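Cyclopenase asqI (Emericella nidulans, PDB 5YY3) catalyses the zinc-dependent ring contraction of 4'-methoxycyclopenin to 4'-methoxyviridicatin, with release of methyl isocyanate, in the biosynthesis of aspoquinolone mycotoxins. Local coordinates at residues D245-G250 / G361-M366. Sequence-based numbering, arbitrary orientation.
Sequences DFLENG and GKFAEM
Leu247 faces Phe363 and Met366 across a gap between main chains that side chains alone bridge: even at the closest pair, Leu247 and Phe363, the CA atoms lie 10.5 Å apart. Residues 245-250 form an irregular piece of the long loop between helices 210-231 and 288-304, while 361-366 is a length of helix 355-367, within which Met366 N bonds Lys362 O at 2.8 Å. One methyl of Leu247 does the work. Its CD1 meets Met366 SD at 3.5 Å and Met366 CE at 3.6 Å, so it rests against the thioether end rather than the stem of the methionine, and the two side chains run at a slant to each other. Met366 reaches across because CG stands anti to the backbone N (chi1 164°), and a bend at chi3 (-58°) turns its methyl so that sulfur and CE both meet the leucine. The same CD1 lies near the plane of the Phe363 ring, at its edge, 4.5 Å from CE1; that ring also makes edge-to-face contacts with Trp240 and Trp270. Helix 391-410 packs alongside, with Cys392 touching both Leu247 and Phe363. Polar groups find their partners away from this interface, within their own segment or in neighbouring parts of the fold. Asp245 OD1 accepts Phe246 N at 2.6 Å, from above the carboxylate plane, and its OD2 bridges to Arg238 and Arg395; on the helix, Lys362 NZ pairs with the syn lone pair of Glu365 OE1 at 2.9 Å. The contact thus joins loop to helix inside the hemocyanin-type domain of this tyrosinase-family enzyme, with Phe363 about 11 Å from the zinc ligand His218, measured between side chains. Its chemistry is apolar, a small buried van der Waals contact made by one leucine methyl, while backbone bonds from Leu247 to Phe267 and Ser268 probably help fix the loop.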
loop_
_atom_site.group_PDB
_atom_site.type_symbol
_atom_site.label_atom_id
_atom_site.label_comp_id
_atom_site.label_asym_id
_atom_site.label_seq_id
_atom_site.Cartn_x
_atom_site.Cartn_y
_atom_site.Cartn_z
ATOM N N ASP A 245 -17.103 18.940 -10.371
ATOM C CA ASP A 245 -16.130 18.093 -9.701
ATOM C C ASP A 245 -15.358 17.229 -10.697
ATOM O O ASP A 245 -15.746 17.073 -11.866
ATOM C CB ASP A 245 -16.818 17.209 -8.662
ATOM C CG ASP A 245 -15.882 16.764 -7.554
ATOM O OD1 ASP A 245 -14.661 17.029 -7.669
ATOM O OD2 ASP A 245 -16.371 16.140 -6.577
ATOM N N PHE A 246 -14.252 16.676 -10.215
ATOM C CA PHE A 246 -13.464 15.763 -11.002
ATOM C C PHE A 246 -13.765 14.331 -10.597
ATOM O O PHE A 246 -14.092 14.061 -9.454
ATOM C CB PHE A 246 -11.977 16.056 -10.827
ATOM C CG PHE A 246 -11.535 17.374 -11.410
ATOM C CD1 PHE A 246 -11.203 17.478 -12.753
ATOM C CD2 PHE A 246 -11.396 18.490 -10.605
ATOM C CE1 PHE A 246 -10.774 18.689 -13.298
ATOM C CE2 PHE A 246 -10.955 19.704 -11.137
ATOM C CZ PHE A 246 -10.647 19.802 -12.485
ATOM N N LEU A 247 -13.671 13.422 -11.553
ATOM C CA LEU A 247 -13.610 12.001 -11.273
ATOM C C LEU A 247 -12.141 11.577 -11.347
ATOM O O LEU A 247 -11.643 11.243 -12.416
ATOM C CB LEU A 247 -14.454 11.227 -12.281
ATOM C CG LEU A 247 -15.974 11.372 -12.164
ATOM C CD1 LEU A 247 -16.621 11.038 -13.475
ATOM C CD2 LEU A 247 -16.491 10.447 -11.077
ATOM N N GLU A 248 -11.434 11.584 -10.227
ATOM C CA GLU A 248 -9.981 11.502 -10.312
ATOM C C GLU A 248 -9.401 10.119 -10.642
ATOM O O GLU A 248 -8.216 10.023 -10.969
ATOM C CB GLU A 248 -9.358 12.015 -9.010
ATOM C CG GLU A 248 -9.727 11.229 -7.781
ATOM C CD GLU A 248 -10.697 11.987 -6.891
ATOM O OE1 GLU A 248 -11.733 12.455 -7.415
ATOM O OE2 GLU A 248 -10.431 12.113 -5.668
ATOM N N ASN A 249 -10.206 9.061 -10.582
ATOM C CA ASN A 249 -9.659 7.727 -10.825
ATOM C C ASN A 249 -9.898 7.139 -12.213
ATOM O O ASN A 249 -9.154 6.246 -12.657
ATOM C CB ASN A 249 -10.192 6.760 -9.781
ATOM C CG ASN A 249 -9.577 7.008 -8.439
ATOM O OD1 ASN A 249 -8.376 7.244 -8.340
ATOM N ND2 ASN A 249 -10.398 7.023 -7.402
ATOM N N GLY A 250 -10.923 7.609 -12.908
ATOM C CA GLY A 250 -11.134 7.104 -14.253
ATOM C C GLY A 250 -11.653 5.680 -14.207
ATOM O O GLY A 250 -11.532 4.994 -13.202
ATOM N N GLY A 361 -27.536 11.659 -17.798
ATOM C CA GLY A 361 -27.224 12.059 -19.163
ATOM C C GLY A 361 -25.894 12.777 -19.308
ATOM O O GLY A 361 -25.196 12.604 -20.315
ATOM N N LYS A 362 -25.525 13.565 -18.302
ATOM C CA LYS A 362 -24.245 14.264 -18.330
ATOM C C LYS A 362 -23.064 13.297 -18.164
ATOM O O LYS A 362 -22.003 13.520 -18.743
ATOM C CB LYS A 362 -24.205 15.347 -17.252
ATOM C CG LYS A 362 -25.281 16.428 -17.421
ATOM C CD LYS A 362 -25.043 17.287 -18.687
ATOM C CE LYS A 362 -23.945 18.311 -18.448
ATOM N NZ LYS A 362 -23.602 19.128 -19.654
ATOM N N PHE A 363 -23.232 12.222 -17.388
ATOM C CA PHE A 363 -22.170 11.222 -17.286
ATOM C C PHE A 363 -22.035 10.454 -18.603
ATOM O O PHE A 363 -20.936 10.111 -19.013
ATOM C CB PHE A 363 -22.416 10.251 -16.123
ATOM C CG PHE A 363 -22.312 10.891 -14.764
ATOM C CD1 PHE A 363 -21.075 11.202 -14.220
ATOM C CD2 PHE A 363 -23.458 11.169 -14.025
ATOM C CE1 PHE A 363 -20.984 11.789 -12.955
ATOM C CE2 PHE A 363 -23.378 11.760 -12.777
ATOM C CZ PHE A 363 -22.138 12.076 -12.243
ATOM N N ALA A 364 -23.152 10.182 -19.264
ATOM C CA ALA A 364 -23.104 9.570 -20.588
ATOM C C ALA A 364 -22.377 10.497 -21.556
ATOM O O ALA A 364 -21.546 10.068 -22.347
ATOM C CB ALA A 364 -24.510 9.261 -21.091
ATOM N N GLU A 365 -22.687 11.782 -21.462
ATOM C CA GLU A 365 -22.124 12.778 -22.363
ATOM C C GLU A 365 -20.624 12.935 -22.111
ATOM O O GLU A 365 -19.826 13.018 -23.048
ATOM C CB GLU A 365 -22.861 14.115 -22.188
ATOM C CG GLU A 365 -22.249 15.263 -22.938
ATOM C CD GLU A 365 -22.877 16.596 -22.577
ATOM O OE1 GLU A 365 -22.882 16.967 -21.378
ATOM O OE2 GLU A 365 -23.376 17.267 -23.501
ATOM N N MET A 366 -20.246 12.955 -20.838
ATOM C CA MET A 366 -18.827 12.979 -20.450
ATOM C C MET A 366 -18.033 11.795 -21.009
ATOM O O MET A 366 -16.879 11.939 -21.400
ATOM C CB MET A 366 -18.703 12.996 -18.922
ATOM C CG MET A 366 -17.309 12.648 -18.407
ATOM S SD MET A 366 -17.380 11.877 -16.780
ATOM C CE MET A 366 -18.208 13.154 -15.874
#